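Local structure of beta-galactosidase (Bacteroides thetaiotaomicron, 5MUJ) at residues Y79-T92 with M148-K162. The protein is a gut bacterial glycoside hydrolase, probably an arabinofuranosidase, that binds side chain B of the plant pectin rhamnogalacturonan II. Sequence-based numbering, arbitrary orientation.
Sequences YNGKTGTDGRGYET and MTYIGGEGTGYEAVK. With RAM (alpha-L-rhamnopyranose), chain B; RAM (alpha-L-rhamnopyranose), chain C.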
ATOM      1  N   TYR A  79      -1.794   4.387 -13.496  1.00 10.83           N
ATOM      2  CA  TYR A  79      -1.558   5.785 -13.926  1.00 10.91           C
ATOM      3  C   TYR A  79      -1.368   5.736 -15.431  1.00 11.25           C
ATOM      4  O   TYR A  79      -0.581   4.899 -15.913  1.00 12.02           O
ATOM      5  CB  TYR A  79      -0.312   6.357 -13.243  1.00 12.56           C
ATOM      6  CG  TYR A  79       0.137   7.662 -13.852  1.00 12.32           C
ATOM      7  CD1 TYR A  79      -0.591   8.836 -13.636  1.00 12.68           C
ATOM      8  CD2 TYR A  79       1.256   7.731 -14.651  1.00 13.14           C
ATOM      9  CE1 TYR A  79      -0.214  10.019 -14.227  1.00 10.60           C
ATOM     10  CE2 TYR A  79       1.658   8.927 -15.227  1.00 12.17           C
ATOM     11  CZ  TYR A  79       0.910  10.072 -15.008  1.00 11.63           C
ATOM     12  OH  TYR A  79       1.271  11.291 -15.534  1.00 14.51           O
ATOM     13  N   ASN A  80      -2.117   6.547 -16.171  1.00 12.27           N
ATOM     14  CA  ASN A  80      -2.194   6.405 -17.638  1.00 13.32           C
ATOM     15  C   ASN A  80      -1.339   7.415 -18.374  1.00 12.99           C
ATOM     16  O   ASN A  80      -1.789   8.087 -19.314  1.00 13.35           O
ATOM     17  CB  ASN A  80      -3.639   6.438 -18.134  1.00 13.99           C
ATOM     18  CG  ASN A  80      -4.332   7.754 -17.834  1.00 13.55           C
ATOM     19  OD1 ASN A  80      -3.903   8.520 -16.965  1.00 14.48           O
ATOM     20  ND2 ASN A  80      -5.424   8.005 -18.518  1.00 15.92           N
ATOM     21  N   GLY A  81      -0.085   7.482 -17.951  1.00 14.66           N
ATOM     22  CA  GLY A  81       0.910   8.350 -18.563  1.00 14.22           C
ATOM     23  C   GLY A  81       2.280   7.696 -18.492  1.00 13.38           C
ATOM     24  O   GLY A  81       2.489   6.797 -17.687  1.00 14.80           O
ATOM     25  N   LYS A  82       3.199   8.173 -19.327  1.00 16.21           N
ATOM     26  CA  LYS A  82       4.638   7.816 -19.259  1.00 17.25           C
ATOM     27  C   LYS A  82       5.473   8.695 -18.325  1.00 18.90           C
ATOM     28  O   LYS A  82       6.447   8.236 -17.731  1.00 21.78           O
ATOM     29  CB  LYS A  82       5.264   7.888 -20.656  1.00 16.89           C
ATOM     30  CG  LYS A  82       6.698   7.393 -20.719  1.00 18.33           C
ATOM     31  CD  LYS A  82       7.227   7.251 -22.137  1.00 20.99           C
ATOM     32  CE  LYS A  82       8.625   6.650 -22.123  1.00 23.47           C
ATOM     33  NZ  LYS A  82       9.657   7.600 -21.643  1.00 27.18           N
ATOM     34  N   THR A  83       5.098   9.964 -18.252  1.00 18.83           N
ATOM     35  CA  THR A  83       5.846  10.987 -17.522  1.00 19.29           C
ATOM     36  C   THR A  83       5.034  11.473 -16.318  1.00 19.53           C
ATOM     37  O   THR A  83       3.916  10.997 -16.063  1.00 17.40           O
ATOM     38  CB  THR A  83       6.183  12.197 -18.432  1.00 20.84           C
ATOM     39  OG1 THR A  83       5.014  13.012 -18.637  1.00 25.31           O
ATOM     40  CG2 THR A  83       6.756  11.761 -19.782  1.00 21.13           C
ATOM     41  N   GLY A  84       5.612  12.437 -15.597  1.00 19.01           N
ATOM     42  CA  GLY A  84       4.973  13.063 -14.439  1.00 17.48           C
ATOM     43  C   GLY A  84       3.721  13.869 -14.714  1.00 17.16           C
ATOM     44  O   GLY A  84       2.932  14.098 -13.809  1.00 16.77           O
ATOM     45  N   THR A  85       3.536  14.327 -15.948  1.00 18.03           N
ATOM     46  CA  THR A  85       2.406  15.203 -16.241  1.00 18.00           C
ATOM     47  C   THR A  85       1.463  14.803 -17.366  1.00 18.61           C
ATOM     48  O   THR A  85       0.429  15.452 -17.524  1.00 18.96           O
ATOM     49  CB  THR A  85       2.915  16.639 -16.536  1.00 19.99           C
ATOM     50  OG1 THR A  85       3.777  16.624 -17.676  1.00 23.96           O
ATOM     51  CG2 THR A  85       3.670  17.205 -15.345  1.00 22.86           C
ATOM     52  N   ASP A  86       1.789  13.753 -18.129  1.00 19.39           N
ATOM     53  CA  ASP A  86       0.995  13.418 -19.317  1.00 17.95           C
ATOM     54  C   ASP A  86      -0.283  12.651 -19.014  1.00 15.75           C
ATOM     55  O   ASP A  86      -1.211  12.705 -19.809  1.00 21.96           O
ATOM     56  CB  ASP A  86       1.815  12.719 -20.408  1.00 19.33           C
ATOM     57  CG  ASP A  86       2.301  11.334 -20.010  1.00 22.12           C
ATOM     58  OD1 ASP A  86       2.598  11.104 -18.817  1.00 22.34           O
ATOM     59  OD2 ASP A  86       2.424  10.479 -20.918  1.00 25.72           O
ATOM     60  N   GLY A  87      -0.351  11.981 -17.867  1.00 14.10           N
ATOM     61  CA  GLY A  87      -1.489  11.141 -17.541  1.00 14.81           C
ATOM     62  C   GLY A  87      -2.521  11.936 -16.794  1.00 14.66           C
ATOM     63  O   GLY A  87      -2.230  12.983 -16.251  1.00 14.85           O
ATOM     64  N   ARG A  88      -3.731  11.429 -16.755  1.00 11.90           N
ATOM     65  CA  ARG A  88      -4.810  12.070 -16.030  1.00 12.62           C
ATOM     66  C   ARG A  88      -4.681  11.841 -14.514  1.00 13.16           C
ATOM     67  O   ARG A  88      -4.967  12.753 -13.718  1.00 13.89           O
ATOM     68  CB  ARG A  88      -6.156  11.548 -16.510  1.00 13.13           C
ATOM     69  CG  ARG A  88      -7.342  12.146 -15.777  1.00 13.42           C
ATOM     70  CD  ARG A  88      -8.667  11.785 -16.406  1.00 14.02           C
ATOM     71  NE  ARG A  88      -9.782  12.382 -15.667  1.00 14.25           N
ATOM     72  CZ  ARG A  88     -11.074  12.277 -15.985  1.00 16.07           C
ATOM     73  NH1 ARG A  88     -11.453  11.552 -17.044  1.00 17.87           N
ATOM     74  NH2 ARG A  88     -12.000  12.877 -15.226  1.00 15.99           N
ATOM     75  N   GLY A  89      -4.276  10.630 -14.132  1.00 13.43           N
ATOM     76  CA  GLY A  89      -4.194  10.231 -12.742  1.00 12.02           C
ATOM     77  C   GLY A  89      -4.517   8.760 -12.519  1.00 11.05           C
ATOM     78  O   GLY A  89      -4.589   7.997 -13.458  1.00 12.70           O
ATOM     79  N   TYR A  90      -4.681   8.382 -11.268  1.00 11.04           N
ATOM     80  CA  TYR A  90      -5.035   7.046 -10.857  1.00 11.41           C
ATOM     81  C   TYR A  90      -6.472   6.616 -11.121  1.00 10.19           C
ATOM     82  O   TYR A  90      -7.418   7.377 -10.856  1.00 13.04           O
ATOM     83  CB  TYR A  90      -4.750   6.871  -9.376  1.00 11.63           C
ATOM     84  CG  TYR A  90      -3.302   6.716  -8.947  1.00 12.06           C
ATOM     85  CD1 TYR A  90      -2.363   6.063  -9.751  1.00 10.86           C
ATOM     86  CD2 TYR A  90      -2.891   7.156  -7.696  1.00 11.79           C
ATOM     87  CE1 TYR A  90      -1.055   5.872  -9.338  1.00 11.06           C
ATOM     88  CE2 TYR A  90      -1.579   7.012  -7.280  1.00 12.57           C
ATOM     89  CZ  TYR A  90      -0.658   6.364  -8.099  1.00 13.27           C
ATOM     90  OH  TYR A  90       0.627   6.184  -7.684  1.00 14.00           O
ATOM     91  N   GLU A  91      -6.619   5.376 -11.652  1.00 10.56           N
ATOM     92  CA  GLU A  91      -7.823   4.542 -11.468  1.00 10.14           C
ATOM     93  C   GLU A  91      -7.459   3.231 -10.778  1.00 10.31           C
ATOM     94  O   GLU A  91      -6.296   2.861 -10.732  1.00 11.00           O
ATOM     95  CB  GLU A  91      -8.562   4.261 -12.802  1.00 10.17           C
ATOM     96  CG  GLU A  91      -9.088   5.505 -13.495  1.00 11.48           C
ATOM     97  CD  GLU A  91      -9.869   5.221 -14.738  1.00 10.96           C
ATOM     98  OE1 GLU A  91      -9.299   4.595 -15.688  1.00 12.88           O
ATOM     99  OE2 GLU A  91     -11.055   5.573 -14.737  1.00 10.98           O
ATOM    100  N   THR A  92      -8.463   2.578 -10.207  1.00  9.68           N
ATOM    101  CA  THR A  92      -8.251   1.347  -9.506  1.00 10.23           C
ATOM    102  C   THR A  92      -8.950   0.254 -10.321  1.00  9.94           C
ATOM    103  O   THR A  92     -10.112   0.362 -10.738  1.00 11.32           O
ATOM    104  CB  THR A  92      -8.789   1.393  -8.101  1.00  9.33           C
ATOM    105  OG1 THR A  92      -8.254   2.544  -7.430  1.00 11.62           O
ATOM    106  CG2 THR A  92      -8.425   0.140  -7.296  1.00  9.08           C
HETATM  107  N   MSE A 148     -13.338   0.378   1.498  1.00 10.85           N
HETATM  108  CA  MSE A 148     -12.078   0.720   0.842  1.00 13.29           C
HETATM  109  C   MSE A 148     -11.764   2.159   1.136  1.00 14.17           C
HETATM  110  O   MSE A 148     -12.675   2.983   1.199  1.00 15.57           O
HETATM  111  CB  MSE A 148     -12.291   0.540  -0.652  1.00 13.86           C
HETATM  112  CG  MSE A 148     -11.146   0.985  -1.541  1.00 17.68           C
HETATM  113 SE   MSE A 148     -11.677   0.911  -3.422  1.00 28.85          SE
HETATM  114  CE  MSE A 148     -10.581  -0.684  -3.646  1.00 28.21           C
ATOM    115  N   THR A 149     -10.498   2.471   1.345  1.00 12.76           N
ATOM    116  CA  THR A 149     -10.046   3.858   1.346  1.00 12.32           C
ATOM    117  C   THR A 149      -9.210   4.084   0.119  1.00 11.79           C
ATOM    118  O   THR A 149      -8.712   3.162  -0.485  1.00 13.69           O
ATOM    119  CB  THR A 149      -9.233   4.256   2.585  1.00 13.45           C
ATOM    120  OG1 THR A 149      -8.044   3.452   2.646  1.00 16.26           O
ATOM    121  CG2 THR A 149     -10.093   4.114   3.848  1.00 13.36           C
ATOM    122  N   TYR A 150      -9.014   5.343  -0.235  1.00 10.81           N
ATOM    123  CA  TYR A 150      -8.322   5.702  -1.467  1.00 11.09           C
ATOM    124  C   TYR A 150      -7.588   7.051  -1.457  1.00 10.99           C
ATOM    125  O   TYR A 150      -7.905   7.986  -0.652  1.00 13.32           O
ATOM    126  CB  TYR A 150      -9.259   5.579  -2.680  1.00 11.48           C
ATOM    127  CG  TYR A 150     -10.436   6.538  -2.734  1.00 10.48           C
ATOM    128  CD1 TYR A 150     -10.337   7.772  -3.390  1.00  9.88           C
ATOM    129  CD2 TYR A 150     -11.663   6.185  -2.205  1.00 10.53           C
ATOM    130  CE1 TYR A 150     -11.439   8.630  -3.485  1.00 11.69           C
ATOM    131  CE2 TYR A 150     -12.775   7.038  -2.287  1.00 10.09           C
ATOM    132  CZ  TYR A 150     -12.666   8.249  -2.933  1.00 11.87           C
ATOM    133  OH  TYR A 150     -13.806   9.049  -3.001  1.00 13.98           O
ATOM    134  N   ILE A 151      -6.574   7.135  -2.311  1.00 11.29           N
ATOM    135  CA  ILE A 151      -5.915   8.402  -2.701  1.00 13.00           C
ATOM    136  C   ILE A 151      -6.884   9.106  -3.652  1.00 12.85           C
ATOM    137  O   ILE A 151      -7.202   8.556  -4.739  1.00 14.96           O
ATOM    138  CB  ILE A 151      -4.558   8.125  -3.396  1.00 12.85           C
ATOM    139  CG1 ILE A 151      -3.533   7.617  -2.381  1.00 14.24           C
ATOM    140  CG2 ILE A 151      -4.095   9.313  -4.229  1.00 16.70           C
ATOM    141  CD1 ILE A 151      -2.245   7.103  -2.983  1.00 13.77           C
ATOM    142  N   GLY A 152      -7.368  10.296  -3.265  1.00 12.05           N
ATOM    143  CA  GLY A 152      -8.270  11.061  -4.095  1.00 11.79           C
ATOM    144  C   GLY A 152      -7.761  12.464  -4.340  1.00 11.94           C
ATOM    145  O   GLY A 152      -7.050  13.005  -3.497  1.00 13.12           O
ATOM    146  N   GLY A 153      -8.109  13.056  -5.477  1.00 13.15           N
ATOM    147  CA  GLY A 153      -7.657  14.411  -5.783  1.00 16.04           C
ATOM    148  C   GLY A 153      -8.164  14.886  -7.125  1.00 14.15           C
ATOM    149  O   GLY A 153      -8.654  14.094  -7.938  1.00 14.84           O
ATOM    150  N   GLU A 154      -8.061  16.185  -7.346  1.00 13.66           N
ATOM    151  CA  GLU A 154      -8.528  16.799  -8.557  1.00 14.19           C
ATOM    152  C   GLU A 154      -7.414  17.215  -9.512  1.00 12.35           C
ATOM    153  O   GLU A 154      -7.708  17.630 -10.620  1.00 16.49           O
ATOM    154  CB  GLU A 154      -9.461  17.985  -8.253  1.00 13.50           C
ATOM    155  CG  GLU A 154      -8.869  19.160  -7.504  1.00 13.25           C
ATOM    156  CD  GLU A 154      -9.888  20.251  -7.267  1.00 17.63           C
ATOM    157  OE1 GLU A 154     -11.114  19.967  -7.202  1.00 25.10           O
ATOM    158  OE2 GLU A 154      -9.468  21.426  -7.147  1.00 30.17           O
ATOM    159  N   GLY A 155      -6.144  17.066  -9.120  1.00 13.27           N
ATOM    160  CA  GLY A 155      -5.027  17.388 -10.006  1.00 13.86           C
ATOM    161  C   GLY A 155      -4.716  16.265 -10.971  1.00 13.83           C
ATOM    162  O   GLY A 155      -4.911  15.093 -10.649  1.00 15.62           O
ATOM    163  N   THR A 156      -4.251  16.626 -12.157  1.00 13.59           N
ATOM    164  CA  THR A 156      -3.834  15.618 -13.129  1.00 13.98           C
ATOM    165  C   THR A 156      -2.366  15.276 -12.856  1.00 12.49           C
ATOM    166  O   THR A 156      -1.756  15.787 -11.874  1.00 17.27           O
ATOM    167  CB  THR A 156      -4.062  16.089 -14.577  1.00 17.24           C
ATOM    168  OG1 THR A 156      -3.288  17.264 -14.819  1.00 17.23           O
ATOM    169  CG2 THR A 156      -5.535  16.366 -14.838  1.00 17.35           C
ATOM    170  N   GLY A 157      -1.757  14.516 -13.747  1.00 13.17           N
ATOM    171  CA  GLY A 157      -0.395  14.066 -13.553  1.00 13.92           C
ATOM    172  C   GLY A 157      -0.250  12.956 -12.535  1.00 13.70           C
ATOM    173  O   GLY A 157      -1.234  12.303 -12.095  1.00 13.48           O
ATOM    174  N   TYR A 158       1.009  12.683 -12.232  1.00 14.12           N
ATOM    175  CA  TYR A 158       1.363  11.648 -11.285  1.00 12.88           C
ATOM    176  C   TYR A 158       1.250  12.134  -9.824  1.00 13.51           C
ATOM    177  O   TYR A 158       1.971  13.036  -9.402  1.00 16.01           O
ATOM    178  CB  TYR A 158       2.762  11.141 -11.555  1.00 11.86           C
ATOM    179  CG  TYR A 158       3.127   9.893 -10.775  1.00 13.60           C
ATOM    180  CD1 TYR A 158       2.580   8.648 -11.133  1.00 12.31           C
ATOM    181  CD2 TYR A 158       4.008   9.930  -9.694  1.00 14.34           C
ATOM    182  CE1 TYR A 158       2.917   7.475 -10.442  1.00 14.72           C
ATOM    183  CE2 TYR A 158       4.336   8.769  -8.991  1.00 13.59           C
ATOM    184  CZ  TYR A 158       3.797   7.544  -9.373  1.00 13.29           C
ATOM    185  OH  TYR A 158       4.145   6.408  -8.675  1.00 13.29           O
ATOM    186  N   GLU A 159       0.361  11.497  -9.082  1.00 12.21           N
ATOM    187  CA  GLU A 159       0.119  11.748  -7.668  1.00 14.40           C
ATOM    188  C   GLU A 159      -0.150  13.235  -7.412  1.00 15.42           C
ATOM    189  O   GLU A 159      -1.085  13.767  -7.986  1.00 15.18           O
ATOM    190  CB  GLU A 159       1.207  11.107  -6.798  1.00 13.84           C
ATOM    191  CG  GLU A 159       1.189   9.573  -6.903  1.00 15.00           C
ATOM    192  CD  GLU A 159       1.931   8.811  -5.813  1.00 16.06           C
ATOM    193  OE1 GLU A 159       2.801   9.399  -5.135  1.00 16.39           O
ATOM    194  OE2 GLU A 159       1.686   7.586  -5.658  1.00 17.16           O
ATOM    195  N   ALA A 160       0.690  13.886  -6.601  1.00 15.58           N
ATOM    196  CA  ALA A 160       0.423  15.217  -6.107  1.00 13.98           C
ATOM    197  C   ALA A 160       1.121  16.300  -6.895  1.00 16.93           C
ATOM    198  O   ALA A 160       1.235  17.407  -6.414  1.00 20.97           O
ATOM    199  CB  ALA A 160       0.772  15.330  -4.629  1.00 14.43           C
ATOM    200  N   VAL A 161       1.593  16.010  -8.100  1.00 17.19           N
ATOM    201  CA  VAL A 161       2.332  17.022  -8.879  1.00 17.55           C
ATOM    202  C   VAL A 161       1.540  18.313  -9.216  1.00 17.50           C
ATOM    203  O   VAL A 161       2.143  19.389  -9.271  1.00 19.53           O
ATOM    204  CB  VAL A 161       2.943  16.385 -10.164  1.00 19.19           C
ATOM    205  CG1 VAL A 161       1.866  16.010 -11.168  1.00 18.51           C
ATOM    206  CG2 VAL A 161       3.976  17.299 -10.807  1.00 22.06           C
ATOM    207  N   LYS A 162       0.234  18.204  -9.482  1.00 18.49           N
ATOM    208  CA  LYS A 162      -0.624  19.379  -9.802  1.00 19.16           C
ATOM    209  C   LYS A 162      -1.502  19.886  -8.655  1.00 17.88           C
ATOM    210  O   LYS A 162      -1.925  21.050  -8.668  1.00 23.26           O
ATOM    211  CB  LYS A 162      -1.499  19.122 -11.043  1.00 19.21           C
ATOM    212  CG  LYS A 162      -0.758  19.049 -12.380  1.00 15.56           C
ATOM    213  CD  LYS A 162       0.242  20.167 -12.668  1.00 21.94           C
ATOM    214  CE  LYS A 162       1.168  19.824 -13.825  1.00 26.59           C
ATOM    215  NZ  LYS A 162       0.450  19.502 -15.087  1.00 31.59           N
TER
HETATM  216  C1  RAM B   6       7.064   8.629  -4.895  1.00 16.05           C
HETATM  217  C2  RAM B   6       5.876   7.708  -4.995  1.00 16.96           C
HETATM  218  C3  RAM B   6       6.201   6.621  -6.018  1.00 14.81           C
HETATM  219  C4  RAM B   6       7.467   5.901  -5.548  1.00 15.73           C
HETATM  220  C5  RAM B   6       8.682   6.799  -5.275  1.00 14.63           C
HETATM  221  C6  RAM B   6       9.736   6.100  -4.433  1.00 14.55           C
HETATM  222  O2  RAM B   6       5.619   7.151  -3.679  1.00 16.13           O
HETATM  223  O3  RAM B   6       5.119   5.702  -6.187  1.00 15.73           O
HETATM  224  O4  RAM B   6       7.877   5.012  -6.574  1.00 15.32           O
HETATM  225  O5  RAM B   6       8.384   8.090  -4.686  1.00 14.93           O
HETATM  226  C1  RAM C   2       7.437  20.878 -10.065  1.00 41.61           C
HETATM  227  C2  RAM C   2       6.858  19.492  -9.975  1.00 40.90           C
HETATM  228  C3  RAM C   2       7.604  18.650  -8.966  1.00 34.22           C
HETATM  229  C4  RAM C   2       7.608  19.363  -7.607  1.00 38.28           C
HETATM  230  C5  RAM C   2       8.063  20.824  -7.687  1.00 44.35           C
HETATM  231  C6  RAM C   2       7.705  21.606  -6.423  1.00 49.77           C
HETATM  232  O2  RAM C   2       5.500  19.694  -9.565  1.00 43.80           O
HETATM  233  O3  RAM C   2       6.940  17.378  -8.898  1.00 40.84           O
HETATM  234  O4  RAM C   2       8.652  18.531  -7.092  1.00 30.25           O
HETATM  235  O5  RAM C   2       7.459  21.516  -8.778  1.00 48.08           O
HETATM  236  O   HOH W   1      -0.791  16.993 -15.517  1.00 21.06           O
HETATM  237  O   HOH W   2       2.324   4.467  -8.785  1.00 15.84           O
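Y158 turns the edge of its ring onto the face of Y79 in a T-shaped pair. The ring planes stand at 84° and the centroids lie 5.3 Å apart. CD1 of Y158 makes the approach, toward the rim of the Y79 ring, and CB of Y158 adds a CH-pi contact over the same face. G81 N lies over the opposite face. Two backbone bonds join the loops beside the pair: Y158 N to G84 O at 2.9 Å and G157 N to G87 O. G157 packs closely here, with its CA near G84 O; a CB would clash there. CG of Y79 sits anti to its backbone nitrogen (chi1 168°), and this sets the ring face against Y158 and points the Y79 hydroxyl into the 79-92 loop. There Y79 OH donates to T83 O at 2.7 Å and accepts from G87 N. An alanine at Y79 would remove the face that Y158 meets and is likely to leave T83 O and G87 N without this partner. The other side is looser and wet. T85 CG2 only brushes K162 CE at 3.9 Å, and water 1 joins T85 O, T156 OG1 and K162 NZ. Deeper in, Y90 OH donates to E159 OE2 at 2.7 Å, on the anti side of the carboxylate. Ring and carboxylate planes are 76° apart. Water 2 links Y90 OH to Y158 OH, which hydrogen-bonds O3 of the bound rhamnose labelled chain B at 2.8 Å. The two loops extend from neighbouring four-stranded antiparallel sheets, whose arrangement is consistent with a five-bladed beta-propeller, and both contribute to the glycan pocket. The contacts are consistent with a second-shell role, in which Y79 and Y90 probably help to position E159 and the sugar-bonding Y158.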